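PDB 2X9X: CELL WALL surface anchor family protein from Streptococcus pneumoniae, which builds the repetitive backbone of the pneumococcal pilus, a surface fibre that is probably anchored to the cell wall and serves cell adhesion. Local coordinates for residues Tyr264-Val269 and Asp434-Val439; Gly388-Glu393 and Phe410-Thr415; Asp315-Ala320 and Asp341-Ala346; Ala279-Val284 and Lys396-Tyr401; Ala296-Lys301 and Asn355-Trp360. The protein carries 1 engineered substitution. All blocks are in the same frame, centred on the assembly; numbering follows the deposited sequence.

Interaction 1 (Tyr264-Val269 and Asp434-Val439); sequences YGKKFV and DATKVV
K267 reaches across the start of 434-439 and meets it at nearly every carbon. Its CB, set on a backbone in strand 260-271, lies 4.0 Å from the CB of A435 and also near the carbonyl oxygen of D434. Because CG lies beside the backbone N (chi1 -62°) and the chain is extended beyond it, the lysine slants over D434: CD again approaches D434 O, at 3.7 Å, and NZ ends 3.4 Å from D434 OD2 in a weak salt bridge. Water 2 joins the same two charged groups. The stronger grip on NZ comes from Y417, through its carbonyl and a cation-pi contact, while D434 OD1 takes the backbone N-H of Y426.

Beyond this corner the segments become parallel neighbours, F268 facing T436 and V269 facing K437. Pairing of the first strand of a domain with its last in this parallel sense is consistent with the Cna-B-like folds of pilins. D434 and A435 both face I424, a classic beta bulge at the entry to the pairing. Three nearly straight backbone bonds follow: T436 N to K267 O, V269 N to T436 O and V438 N to V269 O.

The ammonium of K266 approaches from the other side of the strand. Its chain, bent at chi2 and chi4, crosses T436 at about a right angle, and NZ gives OG1 of T436 a short 2.6 Å bond. Water 1 accepts from K266 NZ and K267 N and donates to D434 O. F268 lies beside T436, its CD1 3.6 Å from T436 CB, and its ring meets F410 edge-to-face.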
# COMPACT_ATOMS: atom_id res chain seq x y z
N TYR A 264 9.33 -2.93 -5.81
CA TYR A 264 10.77 -3.10 -5.57
C TYR A 264 11.56 -1.89 -6.08
O TYR A 264 11.01 -1.03 -6.78
CB TYR A 264 11.28 -4.38 -6.26
CG TYR A 264 10.62 -5.66 -5.79
CD1 TYR A 264 10.09 -5.78 -4.51
CD2 TYR A 264 10.56 -6.77 -6.63
CE1 TYR A 264 9.50 -6.97 -4.09
CE2 TYR A 264 9.97 -7.95 -6.22
CZ TYR A 264 9.44 -8.05 -4.95
OH TYR A 264 8.86 -9.23 -4.55
N GLY A 265 12.84 -1.82 -5.74
CA GLY A 265 13.66 -0.71 -6.17
C GLY A 265 15.15 -1.00 -6.15
O GLY A 265 15.57 -2.13 -5.86
N LYS A 266 15.96 0.01 -6.47
CA LYS A 266 17.40 -0.15 -6.52
C LYS A 266 18.11 1.16 -6.19
O LYS A 266 17.65 2.23 -6.59
CB LYS A 266 17.82 -0.64 -7.91
CG LYS A 266 19.24 -1.21 -7.98
CD LYS A 266 19.30 -2.57 -7.29
CE LYS A 266 20.71 -3.14 -7.31
NZ LYS A 266 21.65 -2.38 -6.43
N LYS A 267 19.24 1.05 -5.48
CA LYS A 267 20.08 2.20 -5.14
C LYS A 267 21.40 2.13 -5.90
O LYS A 267 21.91 1.04 -6.18
CB LYS A 267 20.37 2.21 -3.64
CG LYS A 267 19.15 2.35 -2.76
CD LYS A 267 19.51 2.05 -1.30
CE LYS A 267 18.31 2.21 -0.39
NZ LYS A 267 18.51 1.52 0.91
N PHE A 268 21.95 3.30 -6.22
CA PHE A 268 23.22 3.42 -6.94
C PHE A 268 24.12 4.49 -6.32
O PHE A 268 23.62 5.47 -5.75
CB PHE A 268 22.97 3.81 -8.40
CG PHE A 268 22.03 2.90 -9.13
CD1 PHE A 268 22.50 1.81 -9.84
CD2 PHE A 268 20.67 3.16 -9.13
CE1 PHE A 268 21.63 0.97 -10.52
CE2 PHE A 268 19.79 2.33 -9.82
CZ PHE A 268 20.28 1.23 -10.51
N VAL A 269 25.43 4.32 -6.45
CA VAL A 269 26.38 5.39 -6.11
C VAL A 269 27.37 5.60 -7.25
O VAL A 269 28.03 4.66 -7.71
CB VAL A 269 27.18 5.10 -4.81
CG1 VAL A 269 28.19 6.22 -4.55
CG2 VAL A 269 26.24 4.93 -3.63
N ASP A 434 24.61 -1.54 0.27
CA ASP A 434 23.27 -1.70 -0.27
C ASP A 434 23.03 -0.95 -1.58
O ASP A 434 21.88 -0.71 -1.96
CB ASP A 434 22.22 -1.30 0.77
CG ASP A 434 22.42 0.12 1.31
OD1 ASP A 434 23.44 0.76 0.98
OD2 ASP A 434 21.55 0.59 2.08
N ALA A 435 24.11 -0.61 -2.28
CA ALA A 435 23.99 0.10 -3.55
C ALA A 435 24.88 -0.49 -4.64
O ALA A 435 25.92 -1.09 -4.35
CB ALA A 435 24.31 1.59 -3.36
N THR A 436 24.46 -0.30 -5.89
CA THR A 436 25.26 -0.65 -7.05
C THR A 436 26.30 0.43 -7.31
O THR A 436 25.97 1.62 -7.31
CB THR A 436 24.38 -0.81 -8.31
OG1 THR A 436 23.56 -1.98 -8.17
CG2 THR A 436 25.23 -0.93 -9.56
N LYS A 437 27.54 0.01 -7.52
CA LYS A 437 28.65 0.93 -7.73
C LYS A 437 28.81 1.23 -9.22
O LYS A 437 28.97 0.32 -10.02
CB LYS A 437 29.92 0.30 -7.17
CG LYS A 437 31.11 1.22 -7.10
CD LYS A 437 32.23 0.52 -6.33
CE LYS A 437 33.55 1.24 -6.42
NZ LYS A 437 34.60 0.46 -5.70
N VAL A 438 28.75 2.51 -9.58
CA VAL A 438 28.92 2.93 -10.97
C VAL A 438 30.20 3.76 -11.09
O VAL A 438 30.28 4.87 -10.57
CB VAL A 438 27.71 3.74 -11.47
CG1 VAL A 438 27.87 4.06 -12.96
CG2 VAL A 438 26.42 2.97 -11.23
N VAL A 439 31.19 3.21 -11.79
CA VAL A 439 32.52 3.80 -11.82
C VAL A 439 32.78 4.64 -13.08
O VAL A 439 32.62 4.16 -14.20
CB VAL A 439 33.61 2.71 -11.73
CG1 VAL A 439 34.99 3.34 -11.60
CG2 VAL A 439 33.33 1.79 -10.55
O HOH W 1 20.23 -1.19 -4.10
O HOH W 2 20.52 2.97 2.56

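Interaction 2 (Gly388-Glu393 and Phe410-Thr415); sequences GTYYLE and FEVTAT
Backbone bonds between G388 and V412 and between Y390 and F410 form two antiparallel hydrogen-bonded pairs. In the first, V412 N reaches G388 O at 2.8 Å and G388 N returns a bond to V412 O; in the second, both links measure 2.9 Å, from Y390 N to F410 O and from F410 N to Y390 O. T389 and E411 form the non-hydrogen-bonded pair between them. The backbone angles of G388, with phi at 161°, call for glycine.

The polar side-chain link lies on the face of T389 and E411. These two run side by side, and T389 OG1 donates to E411 OE2 at 2.5 Å on the syn side, 26° out of the carboxylate plane.

Apolar and aromatic contacts fill the other face. F410 carries CG between its backbone N and carbonyl carbon (chi1 66°), which turns the ring under Y390. CB of Y390 makes a CH-pi contact over that ring, 3.9 Å from the F410 centroid, whereas the two rings meet obliquely. V412 CG2 comes to the edge of the tyrosine ring, 3.6 Å from Y390 CD2, and L392 CG packs 3.9 Å from F410 CE2. The phenol OH of Y390 bonds to L386 O.

Strand 408-412 is an outermost strand of its four-stranded antiparallel sheet; strand 388-394 separates it from 282-286, where L392 packs on F283, and V412 packs against Y264 of strand 260-271.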
# COMPACT_ATOMS: atom_id res chain seq x y z
N GLY A 388 13.42 -7.75 -12.08
CA GLY A 388 13.97 -8.04 -13.39
C GLY A 388 15.39 -7.55 -13.59
O GLY A 388 16.00 -7.00 -12.67
N THR A 389 15.91 -7.77 -14.79
CA THR A 389 17.24 -7.31 -15.15
C THR A 389 17.12 -6.07 -16.02
O THR A 389 16.55 -6.11 -17.11
CB THR A 389 18.01 -8.39 -15.92
OG1 THR A 389 18.05 -9.59 -15.14
CG2 THR A 389 19.43 -7.92 -16.21
N TYR A 390 17.66 -4.96 -15.52
CA TYR A 390 17.59 -3.69 -16.23
C TYR A 390 18.99 -3.16 -16.48
O TYR A 390 19.97 -3.72 -15.99
CB TYR A 390 16.76 -2.67 -15.44
CG TYR A 390 15.37 -3.16 -15.09
CD1 TYR A 390 14.35 -3.15 -16.02
CD2 TYR A 390 15.09 -3.62 -13.81
CE1 TYR A 390 13.07 -3.60 -15.70
CE2 TYR A 390 13.82 -4.06 -13.48
CZ TYR A 390 12.82 -4.05 -14.42
OH TYR A 390 11.56 -4.49 -14.07
N TYR A 391 19.08 -2.07 -17.24
CA TYR A 391 20.37 -1.52 -17.62
C TYR A 391 20.41 0.00 -17.53
O TYR A 391 19.59 0.68 -18.14
CB TYR A 391 20.72 -1.96 -19.04
CG TYR A 391 20.82 -3.46 -19.20
CD1 TYR A 391 22.05 -4.11 -19.13
CD2 TYR A 391 19.68 -4.23 -19.40
CE1 TYR A 391 22.14 -5.48 -19.27
CE2 TYR A 391 19.76 -5.60 -19.54
CZ TYR A 391 20.99 -6.22 -19.47
OH TYR A 391 21.08 -7.59 -19.61
N LEU A 392 21.35 0.53 -16.75
CA LEU A 392 21.55 1.97 -16.70
C LEU A 392 22.26 2.45 -17.96
O LEU A 392 23.19 1.80 -18.44
CB LEU A 392 22.43 2.36 -15.52
CG LEU A 392 21.89 2.52 -14.11
CD1 LEU A 392 23.04 3.01 -13.21
CD2 LEU A 392 20.72 3.49 -14.06
N GLU A 393 21.82 3.58 -18.49
CA GLU A 393 22.56 4.26 -19.54
C GLU A 393 22.87 5.69 -19.12
O GLU A 393 21.96 6.47 -18.82
CB GLU A 393 21.78 4.25 -20.86
CG GLU A 393 22.54 4.91 -22.00
CD GLU A 393 21.83 4.81 -23.33
OE1 GLU A 393 21.32 3.72 -23.67
OE2 GLU A 393 21.80 5.83 -24.06
N PHE A 410 21.82 -4.12 -13.85
CA PHE A 410 21.43 -4.28 -12.45
C PHE A 410 20.20 -5.17 -12.30
O PHE A 410 19.38 -5.28 -13.22
CB PHE A 410 21.27 -2.93 -11.73
CG PHE A 410 20.13 -2.08 -12.23
CD1 PHE A 410 18.90 -2.08 -11.58
CD2 PHE A 410 20.30 -1.22 -13.31
CE1 PHE A 410 17.85 -1.27 -12.02
CE2 PHE A 410 19.27 -0.41 -13.75
CZ PHE A 410 18.04 -0.43 -13.10
N GLU A 411 20.11 -5.83 -11.16
CA GLU A 411 19.00 -6.73 -10.90
C GLU A 411 18.10 -6.17 -9.81
O GLU A 411 18.56 -5.83 -8.72
CB GLU A 411 19.52 -8.11 -10.47
CG GLU A 411 20.54 -8.72 -11.42
CD GLU A 411 19.91 -9.41 -12.60
OE1 GLU A 411 20.66 -10.00 -13.42
OE2 GLU A 411 18.67 -9.38 -12.71
N VAL A 412 16.81 -6.06 -10.12
CA VAL A 412 15.81 -5.68 -9.12
C VAL A 412 15.17 -6.96 -8.58
O VAL A 412 14.74 -7.83 -9.35
CB VAL A 412 14.75 -4.75 -9.73
CG1 VAL A 412 13.65 -4.45 -8.71
CG2 VAL A 412 15.41 -3.47 -10.24
N THR A 413 15.12 -7.07 -7.25
CA THR A 413 14.62 -8.26 -6.58
C THR A 413 13.85 -7.84 -5.33
O THR A 413 13.78 -6.66 -5.00
CB THR A 413 15.76 -9.17 -6.11
OG1 THR A 413 16.41 -8.57 -4.98
CG2 THR A 413 16.77 -9.41 -7.23
N ALA A 414 13.31 -8.83 -4.62
CA ALA A 414 12.53 -8.58 -3.42
C ALA A 414 13.32 -7.87 -2.32
O ALA A 414 12.74 -7.28 -1.42
CB ALA A 414 11.93 -9.87 -2.89
N THR A 415 14.65 -7.94 -2.40
CA THR A 415 15.49 -7.29 -1.39
C THR A 415 16.59 -6.41 -1.96
O THR A 415 17.49 -6.00 -1.23
CB THR A 415 16.12 -8.32 -0.42
OG1 THR A 415 16.98 -9.21 -1.15
CG2 THR A 415 15.05 -9.13 0.29

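Interaction 3 (Asp315-Ala320 and Asp341-Ala346); sequences DALDRA and DKAQAA
L317 lies against A343 and Q344 across two nearly antiparallel helical segments; the axes of 315-320 and 341-346 approach to 8.7 Å at 161°. With CG placed opposite the backbone N (chi1 176°) and CD1 swung over at chi2, the leucine offers both methyls to the neighbouring helix. L317 CD1 comes down on the backbone between the two partners, 3.6 Å from Q344 N. The same L317 CD1 lies 3.8 Å from Q344 CB. It is also 4.0 Å from L317 CD1 to A343 CB. CD2 sits farther along, over the CA and CG of Q344. The leucine and the aliphatic base of the glutamine thus lie side by side and point the same way, so that they meet along their flanks.

The second point of contact is made by two methyls directed at each other. A320, one turn on from A316, presents CB to the CB of A343 at 3.9 Å, and the same A343 methyl is flanked by L317 CD1. With only a methyl on A343, the CA atoms of L317 and A343 lie 5.0 Å apart. The contact is van der Waals packing and small, burying 173 Å² in all.

D318 and D341 point away from the contact: D318 forms a salt bridge with K314, and D341 OD1 accepts from the backbone N of A376. The arrangement is that of an antiparallel helical hairpin, here formed by helices 304-325 and 338-354 and inserted into a mainly beta domain between strands 294-297 and 358-361.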
# COMPACT_ATOMS: atom_id res chain seq x y z
N ASP A 315 15.69 22.04 -12.93
CA ASP A 315 16.40 23.27 -13.24
C ASP A 315 17.19 23.77 -12.03
O ASP A 315 18.35 24.17 -12.15
CB ASP A 315 15.43 24.35 -13.73
CG ASP A 315 14.88 24.07 -15.11
OD1 ASP A 315 15.49 23.25 -15.84
OD2 ASP A 315 13.86 24.67 -15.48
N ALA A 316 16.56 23.74 -10.86
CA ALA A 316 17.22 24.18 -9.63
C ALA A 316 18.38 23.25 -9.26
O ALA A 316 19.41 23.70 -8.75
CB ALA A 316 16.23 24.28 -8.49
N LEU A 317 18.22 21.95 -9.51
CA LEU A 317 19.29 20.98 -9.26
C LEU A 317 20.47 21.26 -10.18
O LEU A 317 21.63 21.24 -9.74
CB LEU A 317 18.78 19.55 -9.45
CG LEU A 317 19.80 18.42 -9.32
CD1 LEU A 317 20.56 18.49 -7.98
CD2 LEU A 317 19.13 17.06 -9.48
N ASP A 318 20.18 21.53 -11.45
CA ASP A 318 21.22 21.91 -12.40
C ASP A 318 22.01 23.11 -11.90
O ASP A 318 23.23 23.15 -12.03
CB ASP A 318 20.61 22.23 -13.77
CG ASP A 318 20.14 20.99 -14.50
OD1 ASP A 318 20.40 19.87 -14.02
OD2 ASP A 318 19.51 21.14 -15.57
N ARG A 319 21.32 24.09 -11.32
CA ARG A 319 21.97 25.29 -10.81
C ARG A 319 22.85 24.95 -9.61
O ARG A 319 23.95 25.49 -9.46
CB ARG A 319 20.94 26.35 -10.41
CG ARG A 319 20.23 27.02 -11.57
CD ARG A 319 19.54 28.31 -11.14
NE ARG A 319 18.58 28.10 -10.05
CZ ARG A 319 17.30 27.78 -10.23
NH1 ARG A 319 16.82 27.62 -11.46
NH2 ARG A 319 16.51 27.61 -9.18
N ALA A 320 22.36 24.06 -8.76
CA ALA A 320 23.08 23.69 -7.55
C ALA A 320 24.33 22.90 -7.90
O ALA A 320 25.39 23.11 -7.31
CB ALA A 320 22.18 22.88 -6.63
N ASP A 341 22.76 18.15 -2.32
CA ASP A 341 21.99 17.06 -1.73
C ASP A 341 20.51 17.43 -1.55
O ASP A 341 19.63 16.63 -1.86
CB ASP A 341 22.59 16.62 -0.40
CG ASP A 341 23.88 15.83 -0.57
OD1 ASP A 341 24.21 15.46 -1.71
OD2 ASP A 341 24.55 15.58 0.45
N LYS A 342 20.26 18.63 -1.04
CA LYS A 342 18.89 19.10 -0.82
C LYS A 342 18.14 19.24 -2.14
O LYS A 342 17.00 18.80 -2.28
CB LYS A 342 18.90 20.44 -0.09
CG LYS A 342 19.33 20.36 1.36
CD LYS A 342 18.16 20.02 2.27
CE LYS A 342 18.52 20.22 3.73
NZ LYS A 342 18.92 21.63 4.02
N ALA A 343 18.78 19.88 -3.11
CA ALA A 343 18.17 20.10 -4.42
C ALA A 343 17.90 18.77 -5.11
O ALA A 343 16.87 18.60 -5.78
CB ALA A 343 19.06 20.99 -5.28
N GLN A 344 18.81 17.82 -4.95
CA GLN A 344 18.64 16.51 -5.57
C GLN A 344 17.49 15.76 -4.90
O GLN A 344 16.70 15.09 -5.58
CB GLN A 344 19.94 15.70 -5.52
CG GLN A 344 19.93 14.44 -6.37
CD GLN A 344 19.56 13.19 -5.58
OE1 GLN A 344 19.80 12.06 -6.03
NE2 GLN A 344 19.00 13.38 -4.40
N ALA A 345 17.38 15.90 -3.58
CA ALA A 345 16.31 15.25 -2.84
C ALA A 345 14.95 15.83 -3.23
O ALA A 345 13.96 15.09 -3.34
CB ALA A 345 16.53 15.39 -1.33
N ALA A 346 14.90 17.14 -3.47
CA ALA A 346 13.66 17.78 -3.91
C ALA A 346 13.25 17.26 -5.29
O ALA A 346 12.08 16.96 -5.53
CB ALA A 346 13.82 19.30 -3.94

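Interaction 4 (Ala279-Val284 and Lys396-Tyr401); sequences AGAEFV and KQPAGY
E282 sets CG beside its backbone N (chi1 -55°), K396 sets CG opposite its own (chi1 -176°), and both chains then run extended, which lays them side by side in the same direction. Their aliphatic parts touch from CB to CB at 3.7 Å and again where K396 CD meets E282 CD at 3.8 Å. The charged ends stop short of a salt bridge, with 4.5 Å between E282 OE2 and K396 NZ; the carboxylate instead pairs with K314 of helix 304-325.

Between the same two residues the backbones form one antiparallel hydrogen-bonded pair, with two bonds of unequal geometry. E282 N meets K396 O at 2.9 Å in the carbonyl plane, on a lone pair, whereas K396 N sits above the plane of E282 O at 3.3 Å. The chain then turns off: P398 rests its CG 3.8 Å from A281 CB and opens a type II beta turn to Y401, with G400 at a positive phi. Water 3 bridges A279 O, at 2.8 Å, to A399 N.

The contact thus ties the loop following strand 388-394 to the start of strand 282-286, between K270 of strand 260-271, which touches A281, and helix 304-325, which meets A279 and E282.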
# COMPACT_ATOMS: atom_id res chain seq x y z
N ALA A 279 28.90 14.14 -8.09
CA ALA A 279 27.59 14.76 -8.23
C ALA A 279 27.27 15.12 -9.68
O ALA A 279 28.16 15.47 -10.46
CB ALA A 279 27.50 16.01 -7.35
N GLY A 280 26.00 15.03 -10.05
CA GLY A 280 25.55 15.56 -11.33
C GLY A 280 25.60 14.62 -12.52
O GLY A 280 25.36 15.04 -13.65
N ALA A 281 25.90 13.35 -12.29
CA ALA A 281 25.83 12.37 -13.36
C ALA A 281 24.35 12.05 -13.61
O ALA A 281 23.56 11.95 -12.67
CB ALA A 281 26.59 11.10 -13.01
N GLU A 282 23.98 11.92 -14.88
CA GLU A 282 22.58 11.67 -15.23
C GLU A 282 22.41 10.35 -15.99
O GLU A 282 23.25 10.00 -16.83
CB GLU A 282 22.01 12.84 -16.04
CG GLU A 282 22.16 14.18 -15.32
CD GLU A 282 21.46 15.33 -16.04
OE1 GLU A 282 20.82 15.11 -17.08
OE2 GLU A 282 21.55 16.47 -15.54
N PHE A 283 21.33 9.64 -15.67
CA PHE A 283 21.09 8.30 -16.21
C PHE A 283 19.63 8.07 -16.59
O PHE A 283 18.72 8.66 -16.01
CB PHE A 283 21.46 7.23 -15.18
CG PHE A 283 22.89 7.27 -14.76
CD1 PHE A 283 23.83 6.46 -15.39
CD2 PHE A 283 23.30 8.10 -13.74
CE1 PHE A 283 25.15 6.49 -15.00
CE2 PHE A 283 24.63 8.13 -13.35
CZ PHE A 283 25.56 7.32 -13.98
N VAL A 284 19.43 7.18 -17.56
CA VAL A 284 18.11 6.64 -17.83
C VAL A 284 18.17 5.12 -17.66
O VAL A 284 19.25 4.55 -17.50
CB VAL A 284 17.60 7.00 -19.24
CG1 VAL A 284 17.43 8.52 -19.36
CG2 VAL A 284 18.55 6.47 -20.31
N LYS A 396 24.47 11.95 -19.18
CA LYS A 396 25.33 13.10 -18.91
C LYS A 396 26.42 12.73 -17.91
O LYS A 396 26.13 12.24 -16.82
CB LYS A 396 24.53 14.30 -18.40
CG LYS A 396 25.38 15.55 -18.20
CD LYS A 396 24.54 16.76 -17.82
CE LYS A 396 25.41 18.01 -17.72
NZ LYS A 396 24.60 19.23 -17.46
N GLN A 397 27.67 12.97 -18.28
CA GLN A 397 28.78 12.63 -17.41
C GLN A 397 28.97 13.68 -16.33
O GLN A 397 28.63 14.85 -16.53
CB GLN A 397 30.07 12.47 -18.21
CG GLN A 397 30.58 13.75 -18.85
CD GLN A 397 30.05 13.96 -20.25
OE1 GLN A 397 28.89 13.67 -20.54
NE2 GLN A 397 30.90 14.47 -21.13
N PRO A 398 29.52 13.27 -15.18
CA PRO A 398 29.87 14.23 -14.13
C PRO A 398 31.00 15.11 -14.64
O PRO A 398 31.81 14.65 -15.45
CB PRO A 398 30.38 13.35 -12.98
CG PRO A 398 30.25 11.94 -13.43
CD PRO A 398 30.03 11.92 -14.90
N ALA A 399 31.06 16.36 -14.18
CA ALA A 399 32.07 17.29 -14.65
C ALA A 399 33.49 16.71 -14.56
O ALA A 399 33.92 16.27 -13.49
CB ALA A 399 31.99 18.60 -13.87
N GLY A 400 34.20 16.71 -15.68
CA GLY A 400 35.59 16.29 -15.70
C GLY A 400 35.81 14.85 -16.10
O GLY A 400 36.95 14.40 -16.22
N TYR A 401 34.73 14.11 -16.30
CA TYR A 401 34.83 12.69 -16.63
C TYR A 401 34.31 12.40 -18.03
O TYR A 401 33.56 13.18 -18.61
CB TYR A 401 34.10 11.84 -15.58
CG TYR A 401 34.76 11.94 -14.23
CD1 TYR A 401 35.66 10.96 -13.81
CD2 TYR A 401 34.54 13.02 -13.40
CE1 TYR A 401 36.29 11.05 -12.58
CE2 TYR A 401 35.16 13.13 -12.17
CZ TYR A 401 36.04 12.14 -11.77
OH TYR A 401 36.66 12.24 -10.54
O HOH W 3 28.66 17.31 -12.57

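Interaction 5 (Ala296-Lys301 and Asn355-Trp360); sequences ARKADK and NNAFEW
A296 and E359 form an antiparallel hydrogen-bonded pair, with N-to-O distances of 2.9 Å from A296 N to E359 O and 2.8 Å from E359 N to A296 O, and K298 N adds a bond to A357 O. This is a two-stranded antiparallel ribbon, 294-297 with 358-361, standing at the base of the helical hairpin that the intervening chain forms.

At R297 the side chain turns toward the helix end. CG lies between the backbone N and carbonyl carbon (chi1 65°), and a bend at chi3 brings the guanidinium almost coplanar with the amide of N355, the residue that leaves helix 338-354. N355 OD1 receives NE of R297 at 2.8 Å and NH2 more weakly at 3.1 Å, so one oxygen holds the guanidinium edge. N356, next along, gives its ND2 to K301 O at 2.9 Å, and the same nitrogen bonds to E306. A357 CB lies 3.9 Å from K298 CE and also touches CG of K301.

F358 turns the edge of its ring to A296 O. Water 4 donates to R297 O and to E359 OE2, the latter at 2.7 Å, and accepts from A299 N.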
# COMPACT_ATOMS: atom_id res chain seq x y z
N ALA A 296 9.74 5.23 -18.79
CA ALA A 296 9.10 6.53 -18.75
C ALA A 296 7.88 6.51 -17.84
O ALA A 296 7.26 5.46 -17.64
CB ALA A 296 8.68 6.96 -20.16
N ARG A 297 7.53 7.66 -17.27
CA ARG A 297 6.23 7.79 -16.62
C ARG A 297 5.17 7.90 -17.71
O ARG A 297 5.42 8.46 -18.79
CB ARG A 297 6.18 8.98 -15.64
CG ARG A 297 6.31 10.38 -16.26
CD ARG A 297 6.46 11.46 -15.17
NE ARG A 297 7.68 11.21 -14.40
CZ ARG A 297 8.87 11.71 -14.70
NH1 ARG A 297 9.01 12.54 -15.73
NH2 ARG A 297 9.92 11.39 -13.96
N LYS A 298 4.00 7.34 -17.45
CA LYS A 298 2.90 7.37 -18.41
C LYS A 298 2.27 8.76 -18.45
O LYS A 298 1.69 9.22 -17.47
CB LYS A 298 1.87 6.30 -18.07
CG LYS A 298 0.75 6.17 -19.08
CD LYS A 298 0.34 4.72 -19.29
CE LYS A 298 -0.13 4.07 -18.01
NZ LYS A 298 -0.73 2.73 -18.28
N ALA A 299 2.40 9.43 -19.60
CA ALA A 299 2.02 10.84 -19.73
C ALA A 299 0.56 11.13 -19.37
O ALA A 299 0.27 12.17 -18.77
CB ALA A 299 2.32 11.34 -21.14
N ASP A 300 -0.35 10.23 -19.72
CA ASP A 300 -1.77 10.47 -19.46
C ASP A 300 -2.15 10.16 -18.01
O ASP A 300 -3.32 10.31 -17.63
CB ASP A 300 -2.65 9.67 -20.42
CG ASP A 300 -2.51 8.17 -20.25
OD1 ASP A 300 -1.37 7.70 -20.02
OD2 ASP A 300 -3.53 7.47 -20.35
N LYS A 301 -1.18 9.75 -17.20
CA LYS A 301 -1.44 9.46 -15.79
C LYS A 301 -0.75 10.46 -14.87
O LYS A 301 -0.71 10.27 -13.66
CB LYS A 301 -0.97 8.05 -15.43
CG LYS A 301 -1.73 6.95 -16.14
CD LYS A 301 -3.21 7.00 -15.81
CE LYS A 301 -3.96 5.86 -16.48
NZ LYS A 301 -5.39 5.84 -16.07
N ASN A 355 5.85 9.92 -10.95
CA ASN A 355 5.89 8.54 -11.45
C ASN A 355 4.66 7.75 -10.99
O ASN A 355 4.78 6.80 -10.22
CB ASN A 355 7.17 7.83 -10.98
CG ASN A 355 8.43 8.31 -11.69
OD1 ASN A 355 8.39 9.10 -12.64
ND2 ASN A 355 9.58 7.82 -11.22
N ASN A 356 3.48 8.15 -11.45
CA ASN A 356 2.24 7.48 -11.05
C ASN A 356 2.07 6.12 -11.73
O ASN A 356 1.40 5.23 -11.20
CB ASN A 356 1.03 8.37 -11.34
CG ASN A 356 1.05 9.65 -10.54
OD1 ASN A 356 1.28 9.63 -9.33
ND2 ASN A 356 0.79 10.77 -11.21
N ALA A 357 2.67 5.97 -12.90
CA ALA A 357 2.59 4.74 -13.67
C ALA A 357 3.77 4.71 -14.62
O ALA A 357 4.27 5.77 -15.03
CB ALA A 357 1.28 4.67 -14.44
N PHE A 358 4.23 3.51 -14.97
CA PHE A 358 5.38 3.37 -15.86
C PHE A 358 5.02 2.73 -17.19
O PHE A 358 4.11 1.90 -17.28
CB PHE A 358 6.49 2.53 -15.21
CG PHE A 358 7.21 3.22 -14.09
CD1 PHE A 358 7.78 4.46 -14.27
CD2 PHE A 358 7.35 2.59 -12.86
CE1 PHE A 358 8.46 5.09 -13.24
CE2 PHE A 358 8.02 3.21 -11.82
CZ PHE A 358 8.58 4.46 -12.01
N GLU A 359 5.75 3.12 -18.23
CA GLU A 359 5.69 2.40 -19.50
C GLU A 359 7.05 2.46 -20.20
O GLU A 359 7.89 3.29 -19.87
CB GLU A 359 4.60 2.97 -20.40
CG GLU A 359 4.88 4.37 -20.93
CD GLU A 359 3.77 4.87 -21.83
OE1 GLU A 359 2.93 4.05 -22.23
OE2 GLU A 359 3.75 6.08 -22.14
N TRP A 360 7.24 1.56 -21.16
CA TRP A 360 8.48 1.50 -21.91
C TRP A 360 8.34 2.23 -23.24
O TRP A 360 7.38 1.99 -23.99
CB TRP A 360 8.89 0.03 -22.13
CG TRP A 360 9.22 -0.66 -20.84
CD1 TRP A 360 8.43 -1.53 -20.14
CD2 TRP A 360 10.43 -0.52 -20.07
NE1 TRP A 360 9.07 -1.95 -19.00
CE2 TRP A 360 10.30 -1.34 -18.93
CE3 TRP A 360 11.60 0.21 -20.25
CZ2 TRP A 360 11.30 -1.45 -17.97
CZ3 TRP A 360 12.60 0.10 -19.28
CH2 TRP A 360 12.44 -0.72 -18.16
O HOH W 4 4.71 8.46 -21.47

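In the fold
Interactions 1 and 4 are buried, 2 and 5 partly so, and 3 lies at the surface. Interactions 2 and 4 share a sheet, where E393 N probably bonds to V284 O, while interaction 1 packs against it, with F268 CD1 on L392 CD1 and V438 CG1 near F283 CZ. Strand pairing governs 1, 2 and 5, though parallel in 1 and antiparallel in the others; 4 adds a single bridge, and 3 relies on van der Waals packing of a leucine and alanines. Interaction 5 brackets the hairpin of interaction 3 in sequence, yet the two do not touch. All four others nest within the loop closed by interaction 1.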